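Local coordinates for protein flavin-containing monooxygenase (Allium sativum, PDB 6WPU) that probably catalyses the flavin-dependent S-oxygenation of S-allyl-L-cysteine in garlic, using bound FAD as cofactor, at residues S55-T60 / G135-V140; A189-I194 / V219-S224; H242-S247 / V277-G282. All coordinates share one frame; numbering follows the deposited sequence.

Contact 1 lies across the centre of the chain from the other two, its own centre about 36 Å from that of contact 2 and 42 Å from that of contact 3. Partly buried, it joins two loops beside the FAD-binding sheet. Contacts 2 and 3, with centres 9 Å apart, share a second sheet in which strands 217-221 and 240-244 are neighbours; I220 probably hydrogen-bonds to H242 and A244 there. Contact 2 is a surface contact between aliphatic groups, whereas contact 3 is buried and centres on the F279 ring against the CB atoms of H242 and A244. Contact 1 is mainly aliphatic between its segments, but 55-60 also meets FAD and a sulfate through polar atoms.

Contact 1: residues S55-T60 / G135-V140; sequences SSIGGT and GVSREV. With FAD (flavin-adenine dinucleotide), chain B; SO4 (sulfate ion), chain G.
I57 reaches across to S137 and V140 with two different branches, and it has the most surface buried by the contact. Its CG2 methyl meets the CG2 methyl of V140 at 4.0 Å, the two side chains crossing at about a right angle. The other branch runs toward the serine: I57 CG1 lies 4.2 Å from S137 OG, a looser contact of a hydrocarbon with a hydroxyl. Chi1 of 60° aims the two branches of I57 at these partners, with CG1 between the backbone N and the carbonyl carbon and CG2 anti to the carbonyl carbon. S137 begins the short 3-10 segment 137-139 and V140 follows it, with V140 N bonded to S137 O at 3.1 Å.

The topology is that of a Rossmann-type FAD domain. Segment 55-60 follows strand 47-52; the loop holding G135 to E139 leads into strand 140-142, the parallel neighbour of 47-52 at the border of the five-stranded sheet. L35 of helix 32-43 and A30 also pack on I57, and V140 rests on I50 and E52.

Beyond I57 the loop turns to the cofactor. G59 CA approaches FAD O3B to 3.2 Å, and T60 N donates a nearly straight bond (171°) to FAD O1A at 2.8 Å, a main-chain bond to one oxygen of the adenosine-side phosphate. At the other end S55 N points almost straight (177°) at sulfate O3, 3.2 Å away; R53 NH2 bonds to the same ion, which probably came from the crystallisation liquor.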
# COMPACT_ATOMS: atom_id res chain seq x y z
N SER A 55 -6.22 14.96 9.81
CA SER A 55 -7.33 15.34 10.67
C SER A 55 -8.39 14.25 10.80
O SER A 55 -9.27 14.37 11.65
CB SER A 55 -7.98 16.62 10.15
OG SER A 55 -8.38 16.44 8.81
N SER A 56 -8.30 13.18 10.00
CA SER A 56 -9.21 12.04 10.13
C SER A 56 -8.41 10.75 9.98
O SER A 56 -7.27 10.75 9.51
CB SER A 56 -10.33 12.07 9.09
OG SER A 56 -10.84 13.38 8.96
N ILE A 57 -9.04 9.63 10.38
CA ILE A 57 -8.43 8.32 10.17
C ILE A 57 -8.72 7.83 8.75
O ILE A 57 -9.67 8.25 8.09
CB ILE A 57 -8.92 7.32 11.24
CG1 ILE A 57 -10.43 7.14 11.18
CG2 ILE A 57 -8.53 7.76 12.65
CD1 ILE A 57 -10.89 5.95 10.36
N GLY A 58 -7.90 6.90 8.28
CA GLY A 58 -8.21 6.21 7.04
C GLY A 58 -7.05 6.21 6.06
O GLY A 58 -7.00 5.37 5.16
N GLY A 59 -6.12 7.14 6.25
CA GLY A 59 -4.93 7.18 5.43
C GLY A 59 -5.25 7.33 3.94
O GLY A 59 -5.99 8.22 3.52
N THR A 60 -4.68 6.42 3.16
CA THR A 60 -4.83 6.44 1.70
C THR A 60 -6.29 6.50 1.29
O THR A 60 -6.63 7.15 0.29
CB THR A 60 -4.16 5.20 1.11
OG1 THR A 60 -2.75 5.40 1.12
CG2 THR A 60 -4.64 4.95 -0.31
N GLY A 135 -13.26 0.80 19.31
CA GLY A 135 -12.86 1.87 20.21
C GLY A 135 -11.52 2.48 19.92
O GLY A 135 -10.90 3.06 20.82
N VAL A 136 -11.04 2.38 18.68
CA VAL A 136 -9.73 2.91 18.32
C VAL A 136 -9.80 4.39 17.94
O VAL A 136 -8.95 5.17 18.36
CB VAL A 136 -9.11 2.08 17.18
CG1 VAL A 136 -7.86 2.77 16.65
CG2 VAL A 136 -8.79 0.67 17.65
N SER A 137 -10.79 4.77 17.14
CA SER A 137 -10.85 6.13 16.58
C SER A 137 -10.77 7.20 17.67
O SER A 137 -10.04 8.18 17.55
CB SER A 137 -12.14 6.32 15.79
OG SER A 137 -12.17 5.54 14.62
N ARG A 138 -11.54 7.01 18.74
CA ARG A 138 -11.64 8.03 19.78
C ARG A 138 -10.31 8.26 20.49
O ARG A 138 -10.16 9.28 21.18
CB ARG A 138 -12.70 7.61 20.79
CG ARG A 138 -12.26 6.41 21.59
CD ARG A 138 -13.35 5.79 22.44
NE ARG A 138 -12.89 4.48 22.91
CZ ARG A 138 -13.47 3.77 23.86
NH1 ARG A 138 -14.55 4.23 24.48
NH2 ARG A 138 -12.97 2.59 24.20
N GLU A 139 -9.34 7.36 20.34
CA GLU A 139 -8.05 7.50 21.01
C GLU A 139 -6.95 8.07 20.11
O GLU A 139 -5.85 8.33 20.60
CB GLU A 139 -7.62 6.15 21.59
CG GLU A 139 -8.71 5.52 22.47
CD GLU A 139 -8.26 4.26 23.17
OE1 GLU A 139 -7.07 3.89 23.06
OE2 GLU A 139 -9.11 3.63 23.85
N VAL A 140 -7.22 8.27 18.82
CA VAL A 140 -6.17 8.70 17.91
C VAL A 140 -5.86 10.17 18.18
O VAL A 140 -6.77 11.01 18.21
CB VAL A 140 -6.59 8.46 16.45
CG1 VAL A 140 -5.56 9.02 15.49
CG2 VAL A 140 -6.80 6.97 16.19
PA FAD B . -1.84 4.44 4.63
O1A FAD B . -3.27 4.26 4.12
O2A FAD B . -0.88 5.22 3.88
O5B FAD B . -1.78 5.14 5.97
C5B FAD B . -0.64 5.65 6.64
C4B FAD B . -1.05 6.74 7.66
O4B FAD B . 0.01 7.21 8.44
C3B FAD B . -1.69 7.94 7.01
O3B FAD B . -2.91 8.24 7.62
C2B FAD B . -0.72 9.05 7.24
O2B FAD B . -1.33 10.29 7.36
C1B FAD B . -0.08 8.61 8.52
N9A FAD B . 1.26 9.13 8.72
C8A FAD B . 2.28 9.10 7.78
N7A FAD B . 3.38 9.67 8.29
C5A FAD B . 3.11 10.13 9.58
C6A FAD B . 3.84 10.79 10.56
N6A FAD B . 5.22 11.16 10.35
N1A FAD B . 3.27 11.07 11.75
C2A FAD B . 1.98 10.76 12.01
N3A FAD B . 1.22 10.12 11.09
C4A FAD B . 1.75 9.79 9.88
N1 FAD B . -5.81 -2.43 -0.86
C2 FAD B . -7.04 -3.18 -0.87
O2 FAD B . -7.32 -4.05 0.14
N3 FAD B . -7.90 -3.11 -1.94
C4 FAD B . -7.64 -2.26 -2.99
O4 FAD B . -8.47 -2.15 -4.05
C4X FAD B . -6.52 -1.30 -2.91
N5 FAD B . -6.40 -0.28 -3.85
C5X FAD B . -5.36 0.64 -3.74
C6 FAD B . -5.23 1.65 -4.69
C7 FAD B . -4.20 2.58 -4.57
C7M FAD B . -4.07 3.66 -5.61
C8 FAD B . -3.30 2.49 -3.51
C8M FAD B . -2.18 3.47 -3.35
C9 FAD B . -3.42 1.48 -2.56
C9A FAD B . -4.45 0.55 -2.67
N10 FAD B . -4.58 -0.48 -1.68
C10 FAD B . -5.63 -1.41 -1.79
C1' FAD B . -3.60 -0.60 -0.59
C2' FAD B . -3.70 0.34 0.60
O2' FAD B . -2.48 0.93 0.78
C3' FAD B . -3.97 -0.55 1.79
O3' FAD B . -5.28 -0.93 1.59
C4' FAD B . -3.86 0.11 3.16
O4' FAD B . -4.58 1.29 3.11
C5' FAD B . -2.44 0.36 3.69
O5' FAD B . -2.66 1.28 4.72
P FAD B . -1.62 1.93 5.72
O1P FAD B . -2.26 2.21 7.13
O2P FAD B . -0.34 1.00 5.63
O3P FAD B . -1.03 3.19 4.83
S SO4 G . -5.61 16.30 6.28
O1 SO4 G . -6.08 16.96 5.06
O2 SO4 G . -4.25 15.79 6.08
O3 SO4 G . -6.49 15.17 6.61
O4 SO4 G . -5.63 17.26 7.38

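Contact 2: residues A189-I194 / V219-S224; sequences AEIPGI and VIIGSS
The apolar contacts all converge on I221, which touches A189 with one branch and I191 with the other. I221 CG2 lies 3.9 Å from A189 CB. On the longer branch, methyl meets methyl: I221 CD1 is 3.7 Å from I191 CD1 and 3.9 Å from I191 CG1, the two isoleucines running obliquely past each other. With chi1 of I221 at -53°, CG1 stands beside the backbone N and CG2 lies opposite that N, which directs CD1, at the end of the CG1 branch, to I191 and CG2 to A189. I268 and I290, from the sheet strands 262-271 and 289-292, also pack on I221 and extend the aliphatic patch.

One backbone hydrogen bond lies within 189-194: I191 to I194 form a type II turn closed by I194 N to I191 O at 3.3 Å, with G193 at a positive phi of 76°. Other bonds tie the loop to the sheet, P192 O to T271 OG1 and A189 N to H292 ND1; P192 and T271 also share a backbone bond.

A capping interaction marks the far end of 219-224. Strand 217-221 passes through G222 and S223 to S224, the N-cap of helix 225-234, whose OG makes a weak bond to A227 N. This strand-turn-helix unit is consistent with the second, NADPH-binding domain of flavin-containing monooxygenases; no NADPH is bound in this structure.

Since the two segments meet only through methyl and methylene groups, their contact is directionless van der Waals packing, and the polar ties of the loop to T271 and H292 probably help to fix its position.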
# COMPACT_ATOMS: atom_id res chain seq x y z
N ALA A 189 10.00 6.39 -13.79
CA ALA A 189 10.57 5.69 -14.93
C ALA A 189 11.75 6.49 -15.48
O ALA A 189 11.84 7.70 -15.29
CB ALA A 189 9.51 5.50 -16.01
N GLU A 190 12.66 5.79 -16.15
CA GLU A 190 13.77 6.41 -16.85
C GLU A 190 13.38 6.48 -18.32
O GLU A 190 13.30 5.45 -18.99
CB GLU A 190 15.06 5.63 -16.66
CG GLU A 190 15.73 5.90 -15.33
CD GLU A 190 16.30 7.31 -15.25
OE1 GLU A 190 17.05 7.70 -16.18
OE2 GLU A 190 15.99 8.03 -14.27
N ILE A 191 13.11 7.68 -18.81
CA ILE A 191 12.59 7.90 -20.16
C ILE A 191 13.71 8.46 -21.03
O ILE A 191 14.20 9.56 -20.76
CB ILE A 191 11.38 8.84 -20.16
CG1 ILE A 191 10.36 8.45 -19.10
CG2 ILE A 191 10.72 8.84 -21.54
CD1 ILE A 191 9.32 9.56 -18.80
N PRO A 192 14.11 7.75 -22.09
CA PRO A 192 15.14 8.29 -23.00
C PRO A 192 14.70 9.60 -23.64
O PRO A 192 13.58 9.71 -24.15
CB PRO A 192 15.31 7.18 -24.04
CG PRO A 192 14.69 5.96 -23.44
CD PRO A 192 13.61 6.44 -22.51
N GLY A 193 15.60 10.58 -23.63
CA GLY A 193 15.35 11.86 -24.27
C GLY A 193 14.41 12.79 -23.53
O GLY A 193 14.05 13.84 -24.06
N ILE A 194 14.02 12.45 -22.30
CA ILE A 194 12.98 13.22 -21.62
C ILE A 194 13.42 14.65 -21.35
O ILE A 194 12.57 15.55 -21.23
CB ILE A 194 12.56 12.49 -20.32
CG1 ILE A 194 11.23 13.05 -19.81
CG2 ILE A 194 13.63 12.60 -19.25
CD1 ILE A 194 10.06 12.78 -20.75
N VAL A 219 0.36 9.48 -22.54
CA VAL A 219 1.13 8.26 -22.36
C VAL A 219 1.13 7.91 -20.87
O VAL A 219 1.43 8.77 -20.03
CB VAL A 219 2.56 8.40 -22.92
CG1 VAL A 219 3.36 7.12 -22.64
CG2 VAL A 219 2.51 8.69 -24.43
N ILE A 220 0.74 6.68 -20.55
CA ILE A 220 0.76 6.16 -19.19
C ILE A 220 1.85 5.11 -19.14
O ILE A 220 1.77 4.09 -19.84
CB ILE A 220 -0.59 5.54 -18.79
CG1 ILE A 220 -1.79 6.43 -19.16
CG2 ILE A 220 -0.61 5.21 -17.32
CD1 ILE A 220 -2.08 7.51 -18.22
N ILE A 221 2.88 5.34 -18.32
CA ILE A 221 3.96 4.37 -18.14
C ILE A 221 3.65 3.54 -16.89
O ILE A 221 3.64 4.07 -15.78
CB ILE A 221 5.33 5.05 -17.99
CG1 ILE A 221 5.59 6.01 -19.16
CG2 ILE A 221 6.43 4.00 -17.90
CD1 ILE A 221 6.79 6.88 -18.94
N GLY A 222 3.42 2.25 -17.08
CA GLY A 222 3.27 1.35 -15.94
C GLY A 222 2.93 -0.05 -16.39
O GLY A 222 2.34 -0.23 -17.46
N SER A 223 3.29 -1.05 -15.58
CA SER A 223 3.04 -2.44 -15.93
C SER A 223 1.95 -3.09 -15.09
O SER A 223 1.61 -4.25 -15.32
CB SER A 223 4.33 -3.26 -15.80
OG SER A 223 4.88 -3.07 -14.51
N SER A 224 1.39 -2.37 -14.12
CA SER A 224 0.39 -2.92 -13.21
C SER A 224 -1.02 -2.74 -13.77
O SER A 224 -1.25 -1.98 -14.72
CB SER A 224 0.49 -2.25 -11.85
OG SER A 224 0.06 -0.90 -11.93

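Contact 3: residues H242-S247 / V277-G282; sequences HIANRS and VVFHDG
A244 and F279 mark the closest backbone approach, with CA atoms 7.9 Å apart. Their strands, 240-244 and 276-279, both pair with strand 262-271, the first parallel and the second antiparallel. The contact thus joins the parallel part of the mixed sheet, probably that of the NADPH domain, to the antiparallel meander formed by strands 262-271, 276-279 and 284-286. After F279 the chain reverses in a type I turn, G282 N bonding to F279 O at 2.9 Å.

F279 CG lies beside its backbone N (chi1 -66°), which brings the far end of the ring to H242 and A244. Its CZ comes 3.8 Å from H242 CB, while A244 CB meets the ring edge near its plane, 4.0 Å from F279 CE2. The H242 and F279 rings are nearly parallel, at 23°, but are displaced so far, with centroids 5.8 Å from each other, that little of one lies over the other. V277 CG1 covers part of one F279 face near the rim.

H265 of strand 262-271 stacks on F279 and bonds through NE2 to H242 ND1, while H242 NE2 bonds to E240 OE2. D281 OD2 takes the other H265 nitrogen, ND1, joining these groups in one polar chain.

Past A244, an Asx turn begins: N245 OD1 accepts from S247 N at 3.0 Å and from S247 OG at 2.9 Å, both donors on the same face of the amide.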
# COMPACT_ATOMS: atom_id res chain seq x y z
N HIS A 242 -2.02 5.93 -24.60
CA HIS A 242 -1.01 4.94 -24.96
C HIS A 242 -0.35 4.45 -23.68
O HIS A 242 0.21 5.26 -22.93
CB HIS A 242 0.03 5.53 -25.91
CG HIS A 242 -0.53 5.95 -27.24
ND1 HIS A 242 -0.48 5.14 -28.35
CD2 HIS A 242 -1.16 7.09 -27.63
CE1 HIS A 242 -1.04 5.77 -29.38
NE2 HIS A 242 -1.47 6.94 -28.96
N ILE A 243 -0.43 3.14 -23.42
CA ILE A 243 0.20 2.55 -22.25
C ILE A 243 1.56 2.00 -22.67
O ILE A 243 1.65 1.25 -23.65
CB ILE A 243 -0.66 1.44 -21.63
CG1 ILE A 243 -2.10 1.92 -21.44
CG2 ILE A 243 -0.09 1.00 -20.29
CD1 ILE A 243 -3.01 0.89 -20.78
N ALA A 244 2.61 2.39 -21.96
CA ALA A 244 3.94 1.81 -22.12
C ALA A 244 4.10 0.82 -20.99
O ALA A 244 4.33 1.21 -19.84
CB ALA A 244 5.03 2.87 -22.09
N ASN A 245 3.97 -0.48 -21.29
CA ASN A 245 3.90 -1.53 -20.27
C ASN A 245 5.06 -2.47 -20.55
O ASN A 245 4.99 -3.31 -21.45
CB ASN A 245 2.54 -2.24 -20.32
CG ASN A 245 2.47 -3.46 -19.39
OD1 ASN A 245 3.45 -3.88 -18.79
ND2 ASN A 245 1.28 -4.04 -19.29
N ARG A 246 6.13 -2.33 -19.76
CA ARG A 246 7.36 -3.02 -20.10
C ARG A 246 7.29 -4.53 -19.89
O ARG A 246 8.23 -5.23 -20.26
CB ARG A 246 8.54 -2.45 -19.32
CG ARG A 246 8.52 -2.74 -17.85
CD ARG A 246 9.92 -2.53 -17.30
NE ARG A 246 9.93 -2.41 -15.85
CZ ARG A 246 10.97 -1.93 -15.17
NH1 ARG A 246 10.92 -1.84 -13.84
NH2 ARG A 246 12.06 -1.54 -15.83
N SER A 247 6.20 -5.05 -19.31
CA SER A 247 6.02 -6.49 -19.25
C SER A 247 5.47 -7.06 -20.55
O SER A 247 5.44 -8.28 -20.71
CB SER A 247 5.10 -6.86 -18.08
OG SER A 247 3.74 -6.76 -18.45
N VAL A 277 6.71 11.06 -29.24
CA VAL A 277 7.19 9.92 -28.47
C VAL A 277 7.17 8.70 -29.38
O VAL A 277 6.14 8.42 -30.01
CB VAL A 277 6.34 9.68 -27.21
CG1 VAL A 277 6.81 8.43 -26.47
CG2 VAL A 277 6.38 10.91 -26.30
N VAL A 278 8.29 8.00 -29.47
CA VAL A 278 8.42 6.81 -30.32
C VAL A 278 8.48 5.60 -29.41
O VAL A 278 9.26 5.57 -28.44
CB VAL A 278 9.65 6.89 -31.23
CG1 VAL A 278 9.62 5.78 -32.29
CG2 VAL A 278 9.74 8.25 -31.88
N PHE A 279 7.63 4.62 -29.67
CA PHE A 279 7.63 3.40 -28.89
C PHE A 279 8.52 2.36 -29.58
O PHE A 279 8.86 2.49 -30.76
CB PHE A 279 6.21 2.87 -28.70
CG PHE A 279 5.34 3.78 -27.87
CD1 PHE A 279 4.54 4.74 -28.47
CD2 PHE A 279 5.35 3.69 -26.47
CE1 PHE A 279 3.75 5.59 -27.70
CE2 PHE A 279 4.56 4.53 -25.72
CZ PHE A 279 3.76 5.49 -26.33
N HIS A 280 8.91 1.34 -28.82
CA HIS A 280 9.76 0.30 -29.40
C HIS A 280 9.09 -0.39 -30.58
O HIS A 280 9.77 -0.79 -31.52
CB HIS A 280 10.13 -0.73 -28.34
CG HIS A 280 10.71 -1.99 -28.92
ND1 HIS A 280 12.04 -2.09 -29.28
CD2 HIS A 280 10.14 -3.17 -29.22
CE1 HIS A 280 12.27 -3.30 -29.77
NE2 HIS A 280 11.13 -3.97 -29.75
N ASP A 281 7.76 -0.53 -30.55
CA ASP A 281 7.08 -1.13 -31.70
C ASP A 281 7.03 -0.22 -32.92
O ASP A 281 6.38 -0.56 -33.91
CB ASP A 281 5.66 -1.56 -31.32
CG ASP A 281 4.88 -0.46 -30.60
OD1 ASP A 281 4.89 0.70 -31.08
OD2 ASP A 281 4.25 -0.76 -29.57
N GLY A 282 7.68 0.94 -32.93
CA GLY A 282 7.66 1.80 -34.09
C GLY A 282 6.59 2.87 -34.08
O GLY A 282 6.68 3.81 -34.87